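Long-range contacts in split-Soret cytochrome c (PDB 1H21), which is a dimeric dihaem electron-transfer protein that may take part in sulfate reduction and carries an iron-sulfur cluster, probably [2Fe-2S], in each subunit: residues 29-38 and 168-179; 82-90 and 143-151. All blocks are in the same frame, centred on the assembly; numbering follows the deposited sequence.

Contact 1 (29-38 and 168-179); sequences CAQVAYDGYW and SERCGRLTADAA. Unlike the reference sequence in segment 168-179: C171 (reference Ala).
Y37 lays the face of its ring on G172, whose CA stands 3.5 Å from the ring centroid, a CH-pi contact only 11° off the normal. A glycine suits this spot, because a CB here would crowd Y37 CD2 and W38 CZ2. The Y37 ring fits as a knob among S168, C171, G172 and T175, and its CD2 also lies over the W38 ring, whose CZ2 comes to 3.5 Å from E169 OE1. Y34 is the neighbouring knob, among E169, G172, R173 and A176. Its ring and the E169 carboxylate are turned 44° apart, and Y34 OH, itself bonded to Q131 N, donates to the syn lone pair of E169 OE2 at 2.8 Å. R173 NE takes the anti lone pair of the same oxygen at 2.9 Å in a salt bridge, while V133 N holds OE1; together these would limit the carboxylate's rotation. The axes of the two segments, roughly antiparallel (148°), approach to 7.4 Å. Small residues allow this: A30 CB meets A176 CB at 4.1 Å, and A33 packs on A179 and T175. C171 is a probable cluster ligand. Helix 44-60 adds a third wall, with S51 against A33 and A179 and C44 against T175, while helices 102-118 and 147-158 also pack on 165-192.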
# COMPACT_ATOMS: atom_id res chain seq x y z
N CYS A 29 -8.17 4.65 -20.65
CA CYS A 29 -7.62 4.16 -19.40
C CYS A 29 -8.66 3.55 -18.47
O CYS A 29 -8.46 2.44 -17.97
CB CYS A 29 -6.87 5.26 -18.70
SG CYS A 29 -5.33 5.54 -19.51
N ALA A 30 -9.75 4.26 -18.25
CA ALA A 30 -10.81 3.78 -17.37
C ALA A 30 -11.24 2.39 -17.83
O ALA A 30 -11.33 1.41 -17.06
CB ALA A 30 -12.00 4.76 -17.42
N GLN A 31 -11.38 2.29 -19.15
CA GLN A 31 -11.81 1.09 -19.83
C GLN A 31 -10.87 -0.10 -19.66
O GLN A 31 -11.28 -1.19 -19.22
CB GLN A 31 -11.94 1.45 -21.29
CG GLN A 31 -12.25 0.30 -22.16
CD GLN A 31 -13.71 0.08 -22.32
OE1 GLN A 31 -14.53 0.99 -22.13
NE2 GLN A 31 -14.05 -1.11 -22.71
N VAL A 32 -9.61 0.08 -20.05
CA VAL A 32 -8.61 -0.97 -19.94
C VAL A 32 -8.39 -1.40 -18.47
O VAL A 32 -8.18 -2.59 -18.19
CB VAL A 32 -7.27 -0.52 -20.58
CG1 VAL A 32 -6.24 -1.64 -20.52
CG2 VAL A 32 -7.51 -0.10 -22.02
N ALA A 33 -8.46 -0.43 -17.55
CA ALA A 33 -8.31 -0.69 -16.11
C ALA A 33 -9.41 -1.63 -15.67
O ALA A 33 -9.13 -2.63 -15.00
CB ALA A 33 -8.38 0.61 -15.30
N TYR A 34 -10.64 -1.33 -16.07
CA TYR A 34 -11.79 -2.17 -15.74
C TYR A 34 -11.59 -3.59 -16.29
O TYR A 34 -11.85 -4.59 -15.60
CB TYR A 34 -13.08 -1.55 -16.28
CG TYR A 34 -14.33 -2.40 -16.10
CD1 TYR A 34 -15.15 -2.24 -14.99
CD2 TYR A 34 -14.67 -3.39 -17.02
CE1 TYR A 34 -16.28 -3.04 -14.80
CE2 TYR A 34 -15.78 -4.19 -16.84
CZ TYR A 34 -16.58 -4.02 -15.73
OH TYR A 34 -17.65 -4.85 -15.54
N ASP A 35 -11.09 -3.69 -17.52
CA ASP A 35 -10.84 -4.99 -18.15
C ASP A 35 -9.69 -5.70 -17.46
O ASP A 35 -9.75 -6.90 -17.16
CB ASP A 35 -10.52 -4.82 -19.65
CG ASP A 35 -11.72 -4.34 -20.47
OD1 ASP A 35 -12.87 -4.33 -19.95
OD2 ASP A 35 -11.52 -3.96 -21.65
N GLY A 36 -8.64 -4.94 -17.18
CA GLY A 36 -7.48 -5.48 -16.52
C GLY A 36 -7.82 -6.09 -15.18
O GLY A 36 -7.28 -7.15 -14.84
N TYR A 37 -8.76 -5.46 -14.48
CA TYR A 37 -9.20 -5.90 -13.15
C TYR A 37 -9.65 -7.37 -13.15
O TYR A 37 -9.30 -8.14 -12.23
CB TYR A 37 -10.33 -4.97 -12.64
CG TYR A 37 -11.08 -5.48 -11.41
CD1 TYR A 37 -10.62 -5.22 -10.11
CD2 TYR A 37 -12.22 -6.30 -11.55
CE1 TYR A 37 -11.27 -5.77 -8.98
CE2 TYR A 37 -12.86 -6.85 -10.44
CZ TYR A 37 -12.39 -6.59 -9.17
OH TYR A 37 -13.02 -7.17 -8.09
N TRP A 38 -10.40 -7.76 -14.18
CA TRP A 38 -10.90 -9.12 -14.27
C TRP A 38 -9.87 -10.10 -14.82
O TRP A 38 -9.88 -11.27 -14.47
CB TRP A 38 -12.15 -9.15 -15.15
CG TRP A 38 -13.20 -8.20 -14.74
CD1 TRP A 38 -13.41 -6.96 -15.24
CD2 TRP A 38 -14.19 -8.39 -13.72
NE1 TRP A 38 -14.47 -6.36 -14.60
CE2 TRP A 38 -14.97 -7.22 -13.66
CE3 TRP A 38 -14.49 -9.44 -12.84
CZ2 TRP A 38 -16.04 -7.06 -12.76
CZ3 TRP A 38 -15.56 -9.28 -11.94
CH2 TRP A 38 -16.31 -8.09 -11.91
N SER A 168 -17.62 -7.02 -6.02
CA SER A 168 -16.47 -7.28 -6.87
C SER A 168 -16.69 -6.48 -8.17
O SER A 168 -15.73 -6.09 -8.83
CB SER A 168 -16.30 -8.77 -7.14
OG SER A 168 -17.26 -9.24 -8.06
N GLU A 169 -17.95 -6.25 -8.53
CA GLU A 169 -18.27 -5.45 -9.72
C GLU A 169 -17.90 -4.02 -9.34
O GLU A 169 -17.25 -3.32 -10.09
CB GLU A 169 -19.76 -5.55 -10.05
CG GLU A 169 -20.22 -4.69 -11.24
CD GLU A 169 -19.60 -5.10 -12.58
OE1 GLU A 169 -19.49 -6.31 -12.86
OE2 GLU A 169 -19.26 -4.20 -13.37
N ARG A 170 -18.29 -3.62 -8.13
CA ARG A 170 -17.99 -2.29 -7.62
C ARG A 170 -16.49 -1.99 -7.63
O ARG A 170 -16.07 -0.95 -8.12
CB ARG A 170 -18.51 -2.12 -6.19
CG ARG A 170 -18.12 -0.79 -5.53
CD ARG A 170 -18.04 -0.95 -4.03
NE ARG A 170 -17.64 0.25 -3.31
CZ ARG A 170 -16.49 0.37 -2.65
NH1 ARG A 170 -15.62 -0.65 -2.62
NH2 ARG A 170 -16.23 1.48 -1.96
N CYS A 171 -15.69 -2.90 -7.06
CA CYS A 171 -14.25 -2.65 -7.02
C CYS A 171 -13.67 -2.58 -8.43
O CYS A 171 -12.78 -1.76 -8.69
CB CYS A 171 -13.50 -3.62 -6.08
SG CYS A 171 -13.67 -3.18 -4.25
N GLY A 172 -14.29 -3.31 -9.35
CA GLY A 172 -13.84 -3.31 -10.73
C GLY A 172 -14.06 -1.96 -11.38
O GLY A 172 -13.21 -1.47 -12.14
N ARG A 173 -15.19 -1.33 -11.07
CA ARG A 173 -15.52 -0.02 -11.62
C ARG A 173 -14.67 1.05 -10.96
O ARG A 173 -14.24 1.99 -11.62
CB ARG A 173 -17.01 0.28 -11.45
CG ARG A 173 -17.90 -0.77 -12.13
CD ARG A 173 -19.40 -0.49 -11.98
NE ARG A 173 -20.20 -1.63 -12.47
CZ ARG A 173 -21.49 -1.56 -12.82
NH1 ARG A 173 -22.15 -0.41 -12.75
NH2 ARG A 173 -22.11 -2.67 -13.23
N LEU A 174 -14.41 0.90 -9.66
CA LEU A 174 -13.60 1.86 -8.94
C LEU A 174 -12.21 1.89 -9.54
O LEU A 174 -11.59 2.94 -9.65
CB LEU A 174 -13.51 1.51 -7.46
CG LEU A 174 -14.76 1.70 -6.60
CD1 LEU A 174 -14.40 1.37 -5.15
CD2 LEU A 174 -15.28 3.12 -6.70
N THR A 175 -11.73 0.72 -9.96
CA THR A 175 -10.42 0.65 -10.60
C THR A 175 -10.37 1.61 -11.81
O THR A 175 -9.40 2.34 -12.00
CB THR A 175 -10.10 -0.79 -11.06
OG1 THR A 175 -10.05 -1.64 -9.92
CG2 THR A 175 -8.78 -0.83 -11.74
N ALA A 176 -11.48 1.66 -12.54
CA ALA A 176 -11.65 2.50 -13.73
C ALA A 176 -11.69 3.96 -13.37
O ALA A 176 -10.98 4.76 -13.97
CB ALA A 176 -12.90 2.11 -14.44
N ASP A 177 -12.49 4.31 -12.38
CA ASP A 177 -12.58 5.70 -11.94
C ASP A 177 -11.22 6.23 -11.50
O ASP A 177 -10.89 7.39 -11.74
CB ASP A 177 -13.54 5.85 -10.76
CG ASP A 177 -14.98 5.54 -11.12
OD1 ASP A 177 -15.47 5.93 -12.20
OD2 ASP A 177 -15.67 4.93 -10.27
N ALA A 178 -10.45 5.39 -10.79
CA ALA A 178 -9.14 5.78 -10.29
C ALA A 178 -8.14 5.90 -11.44
O ALA A 178 -7.28 6.78 -11.45
CB ALA A 178 -8.65 4.79 -9.28
N ALA A 179 -8.28 4.99 -12.41
CA ALA A 179 -7.44 4.98 -13.61
C ALA A 179 -7.72 6.27 -14.38
O ALA A 179 -6.80 6.99 -14.77
CB ALA A 179 -7.79 3.78 -14.47

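Contact 2 (82-90 and 143-151); sequences WGTICGALY and DSVLCHISV. Unlike the reference sequence in segment 82-90: C86 (reference Tyr). With HEC (heme c), chain H.
C86 and C147, both inferred ligands of a [2Fe-2S] cluster, bring their sulfurs together, SG to SG 3.2 Å, where two helix starts meet through a single beta bridge between I85 and L146. C86 is itself an N-cap residue, and C147 follows the N-cap L146, so each cysteine is held by a backbone turning into a helix. Three backbone hydrogen bonds tie the two segments, two of them made by the cysteine N atoms. C86 N donates to V145 O at 3.0 Å, and C147 N to T84 O at 2.6 Å, both bonds running nearly along the C=O axis. H148 N reaches G83 O at 2.9 Å, tilted 32° from the carbonyl plane; G83 suits its place through a positive phi, and a CB there would crowd H148 CB. L89 CD1 rests on V145 CG2 at 3.6 Å, an apolar contact of two branched side chains, and S144 OG accepts from L146 N in an ST turn before the helix. From C147 the next residue, H148, sends its ring away from 82-90 to the haem. H148 ND1 donates to K224 O of the second subunit, which probably fixes the ring's rotation; H148 NE2 binds the haem iron at 2.0 Å, sharing it with H233 of that subunit.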
# COMPACT_ATOMS: atom_id res chain seq x y z
N TRP A 82 -5.56 -7.83 3.08
CA TRP A 82 -5.31 -7.20 4.34
C TRP A 82 -6.09 -5.89 4.46
O TRP A 82 -6.09 -5.25 5.51
CB TRP A 82 -3.82 -7.02 4.54
CG TRP A 82 -3.22 -8.26 5.06
CD1 TRP A 82 -3.10 -9.47 4.41
CD2 TRP A 82 -2.77 -8.47 6.39
NE1 TRP A 82 -2.60 -10.42 5.27
CE2 TRP A 82 -2.40 -9.83 6.50
CE3 TRP A 82 -2.66 -7.64 7.52
CZ2 TRP A 82 -1.91 -10.38 7.70
CZ3 TRP A 82 -2.18 -8.17 8.71
CH2 TRP A 82 -1.82 -9.53 8.79
N GLY A 83 -6.80 -5.52 3.38
CA GLY A 83 -7.60 -4.31 3.36
C GLY A 83 -6.89 -3.00 3.65
O GLY A 83 -7.49 -2.08 4.20
N THR A 84 -5.63 -2.88 3.29
CA THR A 84 -4.92 -1.63 3.53
C THR A 84 -5.20 -0.65 2.37
O THR A 84 -6.35 -0.44 2.00
CB THR A 84 -3.37 -1.85 3.78
OG1 THR A 84 -2.72 -2.34 2.59
CG2 THR A 84 -3.15 -2.86 4.94
N ILE A 85 -4.16 -0.06 1.79
CA ILE A 85 -4.33 0.87 0.69
C ILE A 85 -5.15 0.24 -0.44
O ILE A 85 -4.93 -0.94 -0.78
CB ILE A 85 -2.93 1.30 0.14
CG1 ILE A 85 -3.07 2.27 -1.03
CG2 ILE A 85 -2.16 0.09 -0.29
CD1 ILE A 85 -3.79 3.56 -0.71
N CYS A 86 -6.12 0.97 -0.99
CA CYS A 86 -6.88 0.43 -2.10
C CYS A 86 -5.97 0.22 -3.31
O CYS A 86 -5.27 1.14 -3.74
CB CYS A 86 -8.08 1.31 -2.43
SG CYS A 86 -9.63 0.47 -1.92
N GLY A 87 -5.89 -1.02 -3.76
CA GLY A 87 -5.02 -1.39 -4.87
C GLY A 87 -5.04 -0.50 -6.10
O GLY A 87 -4.01 -0.24 -6.72
N ALA A 88 -6.24 -0.06 -6.48
CA ALA A 88 -6.37 0.80 -7.64
C ALA A 88 -5.58 2.08 -7.41
O ALA A 88 -4.89 2.56 -8.31
CB ALA A 88 -7.82 1.12 -7.90
N LEU A 89 -5.65 2.59 -6.19
CA LEU A 89 -4.95 3.82 -5.83
C LEU A 89 -3.44 3.65 -5.89
O LEU A 89 -2.73 4.52 -6.41
CB LEU A 89 -5.39 4.32 -4.45
CG LEU A 89 -6.80 4.86 -4.25
CD1 LEU A 89 -6.85 5.45 -2.86
CD2 LEU A 89 -7.13 5.95 -5.23
N TYR A 90 -2.94 2.54 -5.36
CA TYR A 90 -1.50 2.32 -5.41
C TYR A 90 -1.03 2.14 -6.85
O TYR A 90 -0.07 2.77 -7.30
CB TYR A 90 -1.06 1.11 -4.58
CG TYR A 90 0.42 0.97 -4.68
CD1 TYR A 90 1.26 1.87 -4.04
CD2 TYR A 90 0.99 0.00 -5.51
CE1 TYR A 90 2.63 1.82 -4.22
CE2 TYR A 90 2.38 -0.06 -5.70
CZ TYR A 90 3.18 0.86 -5.05
OH TYR A 90 4.53 0.81 -5.22
N ASP A 143 -14.33 8.40 2.37
CA ASP A 143 -13.62 9.26 3.32
C ASP A 143 -12.38 8.49 3.80
O ASP A 143 -11.81 8.77 4.86
CB ASP A 143 -14.52 9.68 4.49
CG ASP A 143 -13.86 10.72 5.43
OD1 ASP A 143 -12.98 11.50 4.98
OD2 ASP A 143 -14.25 10.78 6.61
N SER A 144 -11.97 7.51 3.00
CA SER A 144 -10.82 6.69 3.31
C SER A 144 -10.22 6.09 2.06
O SER A 144 -10.92 5.60 1.18
CB SER A 144 -11.16 5.56 4.30
OG SER A 144 -10.03 4.71 4.58
N VAL A 145 -8.90 6.11 2.04
CA VAL A 145 -8.08 5.60 0.98
C VAL A 145 -7.81 4.11 1.27
O VAL A 145 -7.35 3.35 0.40
CB VAL A 145 -6.82 6.48 0.97
CG1 VAL A 145 -5.59 5.69 0.69
CG2 VAL A 145 -6.99 7.62 -0.02
N LEU A 146 -8.21 3.68 2.47
CA LEU A 146 -8.03 2.31 2.92
C LEU A 146 -9.17 1.42 2.48
O LEU A 146 -10.32 1.75 2.72
CB LEU A 146 -7.91 2.29 4.45
CG LEU A 146 -6.69 3.01 5.03
CD1 LEU A 146 -6.66 2.86 6.54
CD2 LEU A 146 -5.40 2.46 4.38
N CYS A 147 -8.83 0.31 1.84
CA CYS A 147 -9.77 -0.70 1.34
C CYS A 147 -10.76 -1.23 2.39
O CYS A 147 -11.94 -1.43 2.10
CB CYS A 147 -8.97 -1.88 0.81
SG CYS A 147 -9.49 -2.54 -0.74
N HIS A 148 -10.28 -1.51 3.60
CA HIS A 148 -11.15 -2.02 4.65
C HIS A 148 -12.28 -1.07 4.92
O HIS A 148 -13.44 -1.49 4.99
CB HIS A 148 -10.44 -2.26 5.98
CG HIS A 148 -11.39 -2.55 7.11
ND1 HIS A 148 -12.14 -3.70 7.20
CD2 HIS A 148 -11.81 -1.76 8.13
CE1 HIS A 148 -12.98 -3.57 8.24
NE2 HIS A 148 -12.82 -2.41 8.84
N ILE A 149 -11.94 0.20 5.13
CA ILE A 149 -12.93 1.24 5.40
C ILE A 149 -13.86 1.54 4.23
O ILE A 149 -15.06 1.70 4.40
CB ILE A 149 -12.24 2.52 5.84
CG1 ILE A 149 -11.45 2.24 7.12
CG2 ILE A 149 -13.28 3.60 6.14
CD1 ILE A 149 -10.86 3.45 7.73
N SER A 150 -13.29 1.64 3.04
CA SER A 150 -14.04 1.91 1.83
C SER A 150 -15.07 0.79 1.57
O SER A 150 -16.28 1.05 1.50
CB SER A 150 -13.04 2.03 0.65
OG SER A 150 -13.67 2.18 -0.60
N VAL A 151 -14.59 -0.44 1.46
CA VAL A 151 -15.48 -1.57 1.18
C VAL A 151 -16.46 -1.91 2.31
O VAL A 151 -17.67 -1.94 2.09
CB VAL A 151 -14.67 -2.85 0.77
CG1 VAL A 151 -15.61 -4.02 0.52
CG2 VAL A 151 -13.83 -2.56 -0.49
FE HEC H . -13.20 -2.08 10.76
CHA HEC H . -15.77 -0.39 9.43
CHB HEC H . -15.19 -4.89 11.09
CHC HEC H . -10.45 -3.94 11.49
CHD HEC H . -11.44 0.75 11.21
NA HEC H . -15.10 -2.48 10.39
C1A HEC H . -15.98 -1.70 9.68
C2A HEC H . -17.21 -2.40 9.34
C3A HEC H . -17.11 -3.65 9.96
C4A HEC H . -15.79 -3.68 10.61
CMA HEC H . -18.10 -4.82 9.92
CAA HEC H . -18.40 -1.85 8.54
CBA HEC H . -19.49 -1.20 9.39
CGA HEC H . -19.26 0.28 9.69
O1A HEC H . -19.34 0.68 10.87
O2A HEC H . -19.05 1.05 8.74
NB HEC H . -12.90 -4.01 11.26
C1B HEC H . -13.83 -5.03 11.39
C2B HEC H . -13.19 -6.34 11.66
C3B HEC H . -11.83 -6.07 11.64
C4B HEC H . -11.67 -4.63 11.44
CMB HEC H . -13.87 -7.69 11.96
CAB HEC H . -10.79 -7.01 11.79
CBB HEC H . -10.67 -8.14 10.88
NC HEC H . -11.31 -1.63 11.14
C1C HEC H . -10.28 -2.54 11.36
C2C HEC H . -9.03 -1.82 11.53
C3C HEC H . -9.27 -0.45 11.44
C4C HEC H . -10.71 -0.39 11.24
CMC HEC H . -7.69 -2.51 11.87
CAC HEC H . -8.36 0.61 11.69
CBC HEC H . -7.15 0.94 10.90
ND HEC H . -13.61 -0.24 10.50
C1D HEC H . -12.82 0.83 10.85
C2D HEC H . -13.46 2.06 10.46
C3D HEC H . -14.62 1.78 9.85
C4D HEC H . -14.70 0.33 9.87
CMD HEC H . -12.88 3.44 10.65
CAD HEC H . -15.62 2.81 9.29
CBD HEC H . -16.68 3.19 10.31
CGD HEC H . -17.70 4.17 9.76
O1D HEC H . -18.59 3.76 8.97
O2D HEC H . -17.59 5.38 10.11

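In the fold
From the N terminus, helix 26-38 comes first, and contact 1 joins it to helix 165-192, closing a loop of 129 residues. Contact 2 closes a smaller loop within that one, linking the start of helix 87-99 to the start of helix 147-158; the two are nested and do not cross. Helices 147-158 and 165-192 are consecutive, and the contacts, with centres 14 Å apart, meet between them: R170 NH2 lies 3.0 Å from S150 OG, probably hydrogen-bonded, and C171 packs on V151. T175 also packs on A88 of helix 87-99. Together they gather C86, C147 and C171 of the inferred cluster site, beside C44, and contact 2 carries on to the haems shared with the second subunit.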